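Local coordinates for protein-glutamine gamma-glutamyltransferase 2 (Pagrus major, PDB 1G0D) that probably catalyses the calcium-dependent cross-linking of proteins, joining peptide-bound glutamine to the amino group of lysine or of other primary amines, at residues R248-P254 against V619-E623; F134-C138 against L151-M156. All blocks are in the same frame, centred on the assembly; numbering follows the deposited sequence.

Interaction 1: R248-P254 against V619-E623; sequences RWTGSVP and VFTLE
Thr-250 OG1 donates a hydrogen bond to Glu-623 OE2, 2.9 Å long. It meets the lone pair of OE2 that faces away from the other carboxylate oxygen. Both side chains bring this about by their first torsions. Thr-250 OG1 and Glu-623 CG each sit between the backbone N and the carbonyl carbon, at chi1 36° and 86°, and the glutamate chain then runs out extended. A water also reaches OE2, by a weak bond of 3.4 Å. The same water accepts from Thr-250 N and donates to Gly-251 O, so it ties the carboxylate to the loop backbone. The other oxygen, OE1, lies 4.1 Å from Pro-254 CG, near the start of helix 253-261. A weak bond from Asn-176 ND2 also reaches OE1.

Earlier in the strand, the Arg-248 side chain crosses those of Val-619 and Thr-621 at about a right angle. Its NH1 lies 3.7 Å from Val-619 CG2, and its NH2 is 3.5 Å from Thr-621 OG1. The main partner of NH2 is Asp-664 on the adjacent strand 659-666, through a salt bridge.

The contact joins a loop of the catalytic core to the C-terminal Ig-like domain. It is largely polar. The buried Glu-623 carboxylate has one firm bond, from the Thr-250 hydroxyl, and weak ones from water and the Asn-176 side-chain amide; these probably ease burial of its charge.

Interaction 2: F134-C138 against L151-M156; sequences FNPWC and LQEYVM
Leu-151 CD1 sits over one face of the Trp-137 indole, in a CH-pi contact with the five-membered ring. The methyl is 3.6 Å from the centroid of that ring and 19° off its normal. The two side chains slide past each other in opposite directions. Trp-137 CG is anti to the carbonyl carbon, chi1 -70°, which turns the indole against the helix. Leu-151 splits its two methyls between neighbours. CD1 takes the indole, while CD2 meets Pro-136 CB at 3.4 Å.

Val-155, one turn on, does the same with its own branches. CG2 touches Pro-136 CG at 3.9 Å, and CG1 approaches Trp-137 CH2 obliquely at the same distance. Met-156 comes to the six-membered end of the indole. Its SD is 5.4 Å from that ring's centroid, 70° off the normal, in an oblique Met-aromatic contact. The wider pi-type turn at 152-156 lets Leu-151 O accept from both Val-155 N and Met-156 N.

On the loop side, Asn-135 to Cys-138 form a type I beta turn. Asn-135 OD1 takes a weak hydrogen bond from Trp-137 N. Arg-23 makes a cation-pi contact with the indole. With an alanine in place of Trp-137, Leu-151 CD1 would probably lose the ring face it rests on, and Arg-23 its cation-pi partner.

No hydrogen bond links the turn to the helix. The association of the loop after strand 121-133 with helix 148-156 therefore rests on apolar side-chain contacts and on the indole, which takes a methyl over its face and a sulfur obliquely.

In the fold
Interaction 2 comes first along the chain and closes before interaction 1 opens. Their centres lie about 26 Å apart and their nearest atoms about 12 Å apart, so they do not touch. Interaction 2 is local: it folds the loop after strand 121-133 against helix 148-156. Interaction 1 spans some 365 residues and sets the loop leading into helix 253-261 beside strand 619-624 of the C-terminal five-stranded sheet. The two share no helix, strand or sheet. Both lie away from the catalytic residues and from the probable calcium and GTP sites. Interaction 1 joins the catalytic core to the C-terminal Ig-like domain, whereas interaction 2 stays within the segment that follows the N-terminal strands.

Interaction 1: R248-P254 against V619-E623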
loop_
_atom_site.group_PDB
_atom_site.type_symbol
_atom_site.label_atom_id
_atom_site.label_comp_id
_atom_site.label_asym_id
_atom_site.label_seq_id
_atom_site.Cartn_x
_atom_site.Cartn_y
_atom_site.Cartn_z
ATOM N N ARG A 248 -8.916 7.024 8.707
ATOM C CA ARG A 248 -8.642 8.452 8.836
ATOM C C ARG A 248 -7.455 8.945 8.012
ATOM O O ARG A 248 -7.466 10.047 7.503
ATOM C CB ARG A 248 -8.343 8.804 10.310
ATOM C CG ARG A 248 -9.550 8.980 11.229
ATOM C CD ARG A 248 -10.108 10.378 11.169
ATOM N NE ARG A 248 -9.963 11.107 12.428
ATOM C CZ ARG A 248 -9.777 12.423 12.488
ATOM N NH1 ARG A 248 -9.656 13.010 13.663
ATOM N NH2 ARG A 248 -9.691 13.156 11.368
ATOM N N TRP A 249 -6.411 8.146 7.910
ATOM C CA TRP A 249 -5.230 8.598 7.220
ATOM C C TRP A 249 -5.352 8.842 5.736
ATOM O O TRP A 249 -5.941 8.050 5.006
ATOM C CB TRP A 249 -4.082 7.631 7.451
ATOM C CG TRP A 249 -3.923 7.090 8.854
ATOM C CD1 TRP A 249 -4.234 5.828 9.252
ATOM C CD2 TRP A 249 -3.221 7.692 9.960
ATOM N NE1 TRP A 249 -3.766 5.596 10.514
ATOM C CE2 TRP A 249 -3.138 6.715 10.985
ATOM C CE3 TRP A 249 -2.651 8.952 10.187
ATOM C CZ2 TRP A 249 -2.500 6.949 12.229
ATOM C CZ3 TRP A 249 -2.009 9.188 11.425
ATOM C CH2 TRP A 249 -1.942 8.181 12.427
ATOM N N THR A 250 -4.761 9.949 5.292
ATOM C CA THR A 250 -4.751 10.295 3.870
ATOM C C THR A 250 -3.329 10.217 3.310
ATOM O O THR A 250 -3.097 10.542 2.150
ATOM C CB THR A 250 -5.289 11.701 3.640
ATOM O OG1 THR A 250 -4.884 12.572 4.710
ATOM C CG2 THR A 250 -6.788 11.642 3.588
ATOM N N GLY A 251 -2.387 9.762 4.145
ATOM C CA GLY A 251 -0.996 9.650 3.740
ATOM C C GLY A 251 -0.056 8.927 4.695
ATOM O O GLY A 251 -0.366 8.741 5.865
ATOM N N SER A 252 1.132 8.578 4.207
ATOM C CA SER A 252 2.094 7.837 5.015
ATOM C C SER A 252 3.043 8.615 5.886
ATOM O O SER A 252 3.515 8.094 6.883
ATOM C CB SER A 252 2.914 6.916 4.117
ATOM O OG SER A 252 2.063 6.247 3.186
ATOM N N VAL A 253 3.334 9.857 5.538
ATOM C CA VAL A 253 4.278 10.648 6.335
ATOM C C VAL A 253 3.889 10.889 7.822
ATOM O O VAL A 253 4.754 10.909 8.696
ATOM C CB VAL A 253 4.537 12.014 5.655
ATOM C CG1 VAL A 253 5.475 12.836 6.503
ATOM C CG2 VAL A 253 5.113 11.812 4.277
ATOM N N PRO A 254 2.604 11.135 8.123
ATOM C CA PRO A 254 2.249 11.355 9.536
ATOM C C PRO A 254 2.433 10.135 10.428
ATOM O O PRO A 254 2.737 10.251 11.606
ATOM C CB PRO A 254 0.798 11.825 9.471
ATOM C CG PRO A 254 0.608 12.305 8.063
ATOM C CD PRO A 254 1.436 11.339 7.252
ATOM N N VAL A 619 -13.697 17.595 12.539
ATOM C CA VAL A 619 -12.283 17.943 12.308
ATOM C C VAL A 619 -11.965 17.731 10.840
ATOM O O VAL A 619 -12.297 16.670 10.287
ATOM C CB VAL A 619 -11.265 16.997 12.906
ATOM C CG1 VAL A 619 -10.242 17.778 13.608
ATOM C CG2 VAL A 619 -11.908 15.920 13.692
ATOM N N PHE A 620 -11.290 18.700 10.230
ATOM C CA PHE A 620 -10.868 18.575 8.848
ATOM C C PHE A 620 -9.351 18.422 9.008
ATOM O O PHE A 620 -8.758 19.102 9.849
ATOM C CB PHE A 620 -11.176 19.861 8.081
ATOM C CG PHE A 620 -12.615 20.019 7.689
ATOM C CD1 PHE A 620 -13.099 19.429 6.536
ATOM C CD2 PHE A 620 -13.488 20.751 8.478
ATOM C CE1 PHE A 620 -14.455 19.568 6.167
ATOM C CE2 PHE A 620 -14.834 20.898 8.127
ATOM C CZ PHE A 620 -15.314 20.305 6.975
ATOM N N THR A 621 -8.727 17.515 8.257
ATOM C CA THR A 621 -7.265 17.348 8.312
ATOM C C THR A 621 -6.782 17.521 6.893
ATOM O O THR A 621 -7.298 16.856 6.001
ATOM C CB THR A 621 -6.852 15.957 8.749
ATOM O OG1 THR A 621 -7.594 15.587 9.921
ATOM C CG2 THR A 621 -5.351 15.917 9.008
ATOM N N LEU A 622 -5.807 18.402 6.665
ATOM C CA LEU A 622 -5.330 18.648 5.302
ATOM C C LEU A 622 -3.858 18.327 5.103
ATOM O O LEU A 622 -3.043 18.573 5.980
ATOM C CB LEU A 622 -5.528 20.112 4.908
ATOM C CG LEU A 622 -6.777 20.987 5.027
ATOM C CD1 LEU A 622 -7.153 21.479 3.652
ATOM C CD2 LEU A 622 -7.907 20.257 5.632
ATOM N N GLU A 623 -3.509 17.773 3.945
ATOM C CA GLU A 623 -2.115 17.480 3.664
ATOM C C GLU A 623 -1.867 17.307 2.176
ATOM O O GLU A 623 -2.789 17.036 1.405
ATOM C CB GLU A 623 -1.689 16.223 4.388
ATOM C CG GLU A 623 -1.994 15.000 3.601
ATOM C CD GLU A 623 -1.285 13.799 4.144
ATOM O OE1 GLU A 623 -0.048 13.862 4.317
ATOM O OE2 GLU A 623 -1.975 12.793 4.412
HETATM O O HOH W 1 -2.319 10.723 7.064
#

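Interaction 2: F134-C138 against L151-M156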
loop_
_atom_site.group_PDB
_atom_site.type_symbol
_atom_site.label_atom_id
_atom_site.label_comp_id
_atom_site.label_asym_id
_atom_site.label_seq_id
_atom_site.Cartn_x
_atom_site.Cartn_y
_atom_site.Cartn_z
ATOM N N PHE A 134 18.744 2.715 -3.896
ATOM C CA PHE A 134 18.711 1.755 -4.990
ATOM C C PHE A 134 18.643 2.585 -6.286
ATOM O O PHE A 134 18.145 3.702 -6.281
ATOM C CB PHE A 134 17.462 0.865 -4.846
ATOM C CG PHE A 134 17.620 -0.244 -3.838
ATOM C CD1 PHE A 134 16.995 -0.174 -2.593
ATOM C CD2 PHE A 134 18.436 -1.333 -4.104
ATOM C CE1 PHE A 134 17.197 -1.172 -1.629
ATOM C CE2 PHE A 134 18.646 -2.338 -3.144
ATOM C CZ PHE A 134 18.033 -2.257 -1.914
ATOM N N ASN A 135 19.121 2.034 -7.400
ATOM C CA ASN A 135 19.138 2.751 -8.672
ATOM C C ASN A 135 18.469 1.989 -9.800
ATOM O O ASN A 135 19.143 1.281 -10.545
ATOM C CB ASN A 135 20.578 3.002 -9.084
ATOM C CG ASN A 135 20.709 4.183 -9.979
ATOM O OD1 ASN A 135 19.713 4.685 -10.492
ATOM N ND2 ASN A 135 21.931 4.657 -10.180
ATOM N N PRO A 136 17.132 2.104 -9.938
ATOM C CA PRO A 136 16.439 1.396 -11.017
ATOM C C PRO A 136 16.691 1.973 -12.401
ATOM O O PRO A 136 16.168 1.452 -13.376
ATOM C CB PRO A 136 14.955 1.483 -10.637
ATOM C CG PRO A 136 14.848 2.516 -9.627
ATOM C CD PRO A 136 16.209 2.834 -9.065
ATOM N N TRP A 137 17.464 3.054 -12.495
ATOM C CA TRP A 137 17.774 3.624 -13.794
ATOM C C TRP A 137 19.125 3.135 -14.285
ATOM O O TRP A 137 19.481 3.376 -15.430
ATOM C CB TRP A 137 17.846 5.119 -13.722
ATOM C CG TRP A 137 16.569 5.752 -13.503
ATOM C CD1 TRP A 137 15.664 6.104 -14.447
ATOM C CD2 TRP A 137 16.023 6.140 -12.242
ATOM N NE1 TRP A 137 14.562 6.695 -13.853
ATOM C CE2 TRP A 137 14.754 6.726 -12.501
ATOM C CE3 TRP A 137 16.477 6.048 -10.912
ATOM C CZ2 TRP A 137 13.926 7.221 -11.469
ATOM C CZ3 TRP A 137 15.641 6.538 -9.883
ATOM C CH2 TRP A 137 14.383 7.113 -10.178
ATOM N N CYS A 138 19.891 2.489 -13.406
ATOM C CA CYS A 138 21.204 1.963 -13.750
ATOM C C CYS A 138 21.065 0.522 -14.215
ATOM O O CYS A 138 20.662 -0.343 -13.456
ATOM C CB CYS A 138 22.096 2.010 -12.537
ATOM S SG CYS A 138 23.522 0.986 -12.742
ATOM N N LEU A 151 9.139 4.294 -14.150
ATOM C CA LEU A 151 9.932 4.602 -12.965
ATOM C C LEU A 151 9.435 5.922 -12.376
ATOM O O LEU A 151 9.530 6.175 -11.178
ATOM C CB LEU A 151 11.420 4.686 -13.324
ATOM C CG LEU A 151 12.093 3.314 -13.401
ATOM C CD1 LEU A 151 13.491 3.431 -13.996
ATOM C CD2 LEU A 151 12.144 2.725 -12.024
ATOM N N GLN A 152 8.868 6.758 -13.231
ATOM C CA GLN A 152 8.345 8.049 -12.800
ATOM C C GLN A 152 7.138 7.865 -11.910
ATOM O O GLN A 152 6.925 8.632 -10.969
ATOM C CB GLN A 152 7.962 8.870 -14.025
ATOM C CG GLN A 152 7.417 10.206 -13.702
ATOM C CD GLN A 152 8.309 10.960 -12.752
ATOM O OE1 GLN A 152 9.550 11.009 -12.950
ATOM N NE2 GLN A 152 7.695 11.558 -11.704
ATOM N N GLU A 153 6.335 6.848 -12.233
ATOM C CA GLU A 153 5.147 6.541 -11.458
ATOM C C GLU A 153 5.488 5.665 -10.266
ATOM O O GLU A 153 5.121 5.969 -9.133
ATOM C CB GLU A 153 4.126 5.804 -12.314
ATOM C CG GLU A 153 2.908 5.291 -11.523
ATOM C CD GLU A 153 2.040 6.412 -10.931
ATOM O OE1 GLU A 153 2.194 7.578 -11.351
ATOM O OE2 GLU A 153 1.196 6.134 -10.042
ATOM N N TYR A 154 6.218 4.588 -10.529
ATOM C CA TYR A 154 6.587 3.644 -9.489
ATOM C C TYR A 154 7.730 4.005 -8.544
ATOM O O TYR A 154 7.958 3.283 -7.582
ATOM C CB TYR A 154 6.850 2.300 -10.124
ATOM C CG TYR A 154 5.727 1.867 -11.019
ATOM C CD1 TYR A 154 4.396 2.068 -10.628
ATOM C CD2 TYR A 154 5.989 1.242 -12.247
ATOM C CE1 TYR A 154 3.359 1.657 -11.427
ATOM C CE2 TYR A 154 4.955 0.817 -13.066
ATOM C CZ TYR A 154 3.643 1.027 -12.644
ATOM O OH TYR A 154 2.613 0.554 -13.412
ATOM N N VAL A 155 8.463 5.082 -8.818
ATOM C CA VAL A 155 9.526 5.530 -7.902
ATOM C C VAL A 155 9.353 7.015 -7.605
ATOM O O VAL A 155 9.263 7.422 -6.458
ATOM C CB VAL A 155 10.988 5.387 -8.424
ATOM C CG1 VAL A 155 11.941 6.027 -7.403
ATOM C CG2 VAL A 155 11.375 3.957 -8.590
ATOM N N MET A 156 9.267 7.824 -8.641
ATOM C CA MET A 156 9.165 9.259 -8.460
ATOM C C MET A 156 7.839 9.885 -8.109
ATOM O O MET A 156 7.809 10.970 -7.563
ATOM C CB MET A 156 9.745 9.928 -9.695
ATOM C CG MET A 156 11.205 9.530 -9.893
ATOM S SD MET A 156 12.149 10.346 -8.664
ATOM C CE MET A 156 13.326 9.241 -8.401
#